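Local coordinates for protein sugar-phosphate aldolase (Thermotoga maritima, PDB 1PVT) that belongs to the class II aldolase and adducin family, a group built on a central beta sheet flanked by helices, at residues G28-R33 with A122-H127. Sequence-based numbering, arbitrary orientation.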
ATOM      1  N   GLY A  28       8.126  -1.868  -3.811  1.00 56.11           N
ATOM      2  CA  GLY A  28       6.817  -1.247  -3.888  1.00 55.22           C
ATOM      3  C   GLY A  28       5.786  -2.180  -4.505  1.00 54.27           C
ATOM      4  O   GLY A  28       6.049  -2.814  -5.539  1.00 55.33           O
ATOM      5  N   ASN A  29       4.617  -2.268  -3.875  1.00 50.78           N
ATOM      6  CA  ASN A  29       3.565  -3.130  -4.369  1.00 47.33           C
ATOM      7  C   ASN A  29       2.251  -2.436  -4.230  1.00 45.78           C
ATOM      8  O   ASN A  29       2.126  -1.466  -3.481  1.00 44.83           O
ATOM      9  CB  ASN A  29       3.533  -4.420  -3.571  1.00 46.52           C
ATOM     10  CG  ASN A  29       4.825  -5.177  -3.668  1.00 46.75           C
ATOM     11  OD1 ASN A  29       5.134  -5.784  -4.702  1.00 45.15           O
ATOM     12  ND2 ASN A  29       5.612  -5.131  -2.596  1.00 46.94           N
ATOM     13  N   ILE A  30       1.267  -2.957  -4.947  1.00 44.74           N
ATOM     14  CA  ILE A  30      -0.076  -2.406  -4.929  1.00 43.02           C
ATOM     15  C   ILE A  30      -1.029  -3.568  -4.767  1.00 45.02           C
ATOM     16  O   ILE A  30      -0.720  -4.682  -5.175  1.00 45.43           O
ATOM     17  CB  ILE A  30      -0.394  -1.702  -6.264  1.00 39.41           C
ATOM     18  CG1 ILE A  30       0.657  -0.611  -6.543  1.00 34.80           C
ATOM     19  CG2 ILE A  30      -1.818  -1.147  -6.230  1.00 38.63           C
ATOM     20  CD1 ILE A  30       0.582  -0.002  -7.922  1.00 27.85           C
ATOM     21  N   SER A  31      -2.184  -3.319  -4.168  1.00 49.12           N
ATOM     22  CA  SER A  31      -3.184  -4.374  -3.990  1.00 53.46           C
ATOM     23  C   SER A  31      -4.596  -3.784  -3.954  1.00 55.42           C
ATOM     24  O   SER A  31      -4.879  -2.818  -3.222  1.00 54.57           O
ATOM     25  CB  SER A  31      -2.924  -5.177  -2.705  1.00 53.44           C
ATOM     26  OG  SER A  31      -3.174  -4.396  -1.539  1.00 55.15           O
ATOM     27  N   VAL A  32      -5.479  -4.364  -4.759  1.00 58.14           N
ATOM     28  CA  VAL A  32      -6.855  -3.896  -4.816  1.00 62.16           C
ATOM     29  C   VAL A  32      -7.782  -5.074  -4.557  1.00 65.08           C
ATOM     30  O   VAL A  32      -7.583  -6.173  -5.086  1.00 65.24           O
ATOM     31  CB  VAL A  32      -7.195  -3.272  -6.201  1.00 62.23           C
ATOM     32  CG1 VAL A  32      -8.561  -2.565  -6.145  1.00 61.49           C
ATOM     33  CG2 VAL A  32      -6.102  -2.296  -6.611  1.00 62.23           C
ATOM     34  N   ARG A  33      -8.795  -4.830  -3.736  1.00 68.97           N
ATOM     35  CA  ARG A  33      -9.760  -5.858  -3.392  1.00 72.05           C
ATOM     36  C   ARG A  33     -10.959  -5.778  -4.318  1.00 74.26           C
ATOM     37  O   ARG A  33     -11.637  -4.756  -4.387  1.00 73.96           O
ATOM     38  CB  ARG A  33     -10.188  -5.680  -1.934  1.00 72.12           C
ATOM     39  CG  ARG A  33     -11.217  -6.669  -1.447  1.00 72.36           C
ATOM     40  CD  ARG A  33     -11.179  -6.771   0.065  1.00 72.69           C
ATOM     41  NE  ARG A  33     -11.122  -5.465   0.724  1.00 73.58           N
ATOM     42  CZ  ARG A  33     -12.164  -4.663   0.918  1.00 73.44           C
ATOM     43  NH1 ARG A  33     -13.371  -5.020   0.506  1.00 74.15           N
ATOM     44  NH2 ARG A  33     -11.997  -3.506   1.538  1.00 73.35           N
ATOM     45  N   ALA A 122      -8.334  -0.278  -1.818  1.00 53.41           N
ATOM     46  CA  ALA A 122      -6.961  -0.238  -2.350  1.00 50.41           C
ATOM     47  C   ALA A 122      -5.805   0.069  -1.386  1.00 47.72           C
ATOM     48  O   ALA A 122      -5.935   0.885  -0.478  1.00 45.89           O
ATOM     49  CB  ALA A 122      -6.907   0.739  -3.520  1.00 50.71           C
ATOM     50  N   ILE A 123      -4.667  -0.590  -1.618  1.00 46.17           N
ATOM     51  CA  ILE A 123      -3.447  -0.406  -0.814  1.00 45.77           C
ATOM     52  C   ILE A 123      -2.170  -0.212  -1.658  1.00 45.17           C
ATOM     53  O   ILE A 123      -1.805  -1.064  -2.479  1.00 44.58           O
ATOM     54  CB  ILE A 123      -3.168  -1.604   0.097  1.00 46.16           C
ATOM     55  CG1 ILE A 123      -4.321  -1.804   1.069  1.00 46.14           C
ATOM     56  CG2 ILE A 123      -1.868  -1.366   0.863  1.00 46.34           C
ATOM     57  CD1 ILE A 123      -4.140  -3.008   1.944  1.00 44.92           C
ATOM     58  N   VAL A 124      -1.482   0.902  -1.432  1.00 44.39           N
ATOM     59  CA  VAL A 124      -0.263   1.205  -2.166  1.00 42.63           C
ATOM     60  C   VAL A 124       0.866   1.320  -1.163  1.00 42.54           C
ATOM     61  O   VAL A 124       0.777   2.121  -0.235  1.00 42.46           O
ATOM     62  CB  VAL A 124      -0.375   2.563  -2.925  1.00 41.84           C
ATOM     63  CG1 VAL A 124       0.946   2.920  -3.543  1.00 40.84           C
ATOM     64  CG2 VAL A 124      -1.422   2.493  -4.004  1.00 40.28           C
ATOM     65  N   HIS A 125       1.911   0.515  -1.336  1.00 43.05           N
ATOM     66  CA  HIS A 125       3.079   0.564  -0.454  1.00 43.90           C
ATOM     67  C   HIS A 125       4.338   0.919  -1.260  1.00 45.44           C
ATOM     68  O   HIS A 125       4.704   0.210  -2.208  1.00 44.59           O
ATOM     69  CB  HIS A 125       3.301  -0.777   0.251  1.00 42.47           C
ATOM     70  CG  HIS A 125       4.615  -0.866   0.965  1.00 42.13           C
ATOM     71  ND1 HIS A 125       5.584  -1.788   0.630  1.00 41.56           N
ATOM     72  CD2 HIS A 125       5.138  -0.118   1.965  1.00 41.36           C
ATOM     73  CE1 HIS A 125       6.647  -1.603   1.393  1.00 41.51           C
ATOM     74  NE2 HIS A 125       6.403  -0.596   2.212  1.00 41.40           N
ATOM     75  N   THR A 126       5.003   2.007  -0.879  1.00 46.78           N
ATOM     76  CA  THR A 126       6.195   2.440  -1.595  1.00 47.43           C
ATOM     77  C   THR A 126       7.160   3.146  -0.641  1.00 48.51           C
ATOM     78  O   THR A 126       6.842   3.342   0.529  1.00 48.06           O
ATOM     79  CB  THR A 126       5.790   3.363  -2.778  1.00 47.20           C
ATOM     80  OG1 THR A 126       6.871   3.458  -3.714  1.00 48.25           O
ATOM     81  CG2 THR A 126       5.406   4.745  -2.277  1.00 44.73           C
ATOM     82  N   HIS A 127       8.340   3.511  -1.141  1.00 50.73           N
ATOM     83  CA  HIS A 127       9.362   4.171  -0.325  1.00 52.83           C
ATOM     84  C   HIS A 127       9.706   5.565  -0.816  1.00 52.27           C
ATOM     85  O   HIS A 127      10.719   5.771  -1.476  1.00 52.16           O
ATOM     86  CB  HIS A 127      10.642   3.334  -0.306  1.00 55.87           C
ATOM     87  CG  HIS A 127      10.422   1.930   0.146  1.00 59.31           C
ATOM     88  ND1 HIS A 127      10.130   0.908  -0.730  1.00 61.25           N
ATOM     89  CD2 HIS A 127      10.348   1.396   1.388  1.00 60.84           C
ATOM     90  CE1 HIS A 127       9.878  -0.196  -0.045  1.00 62.69           C
ATOM     91  NE2 HIS A 127      10.003   0.074   1.243  1.00 61.85           N
TER
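Ser31 and Ile123 face each other as a hydrogen-bonded pair between segment 28-33 and the antiparallel strand 122-126, and they bury more surface here than any other residues of the two segments. Ser31 N donates to Ile123 O, and Ile123 N returns a bond to Ser31 O at 2.8 Å, an exchange that closes the small ring of such a pair. On the same face of the sheet the side chains meet closely, Ser31 OG lying 3.2 Å from Ile123 CB. With chi1 at 69°, the hydroxyl sits between its own backbone N and carbonyl carbon; this oxygen is also hydrogen-bonded to His106 and His110 of helix 103-115, the helix on which Ile123 packs. Two residues along, Asn29 and His125 repeat the pattern. The bond from His125 N to Asn29 O is nearly straight (172° at the hydrogen), whereas the return bond from Asn29 N to His125 O bends to 143°. The pair illustrates how a class II aldolase/adducin-type fold joins distant parts of its chain: these segments, with 88 residues between them, are neighbours in the middle of the mixed sheet, with helices on both faces. Ile30, Val32, Ala122 and Val124 point to the other face, where Ile30 CG2 approaches Val124 CG2 at 4.3 Å; helix 2-19 covers Ile30 and Val32, and helix 203-224 covers Ile30 and Val124. Between the hydrogen-bonded pairs, Ile30 CA lies 3.3 Å from Ile123 O, a CA-H...O contact giving that carbonyl a second, weaker partner. The His125 ring belongs to the Asn29 side, where His194 O binds its NE2 and the Trp191 ring meets it.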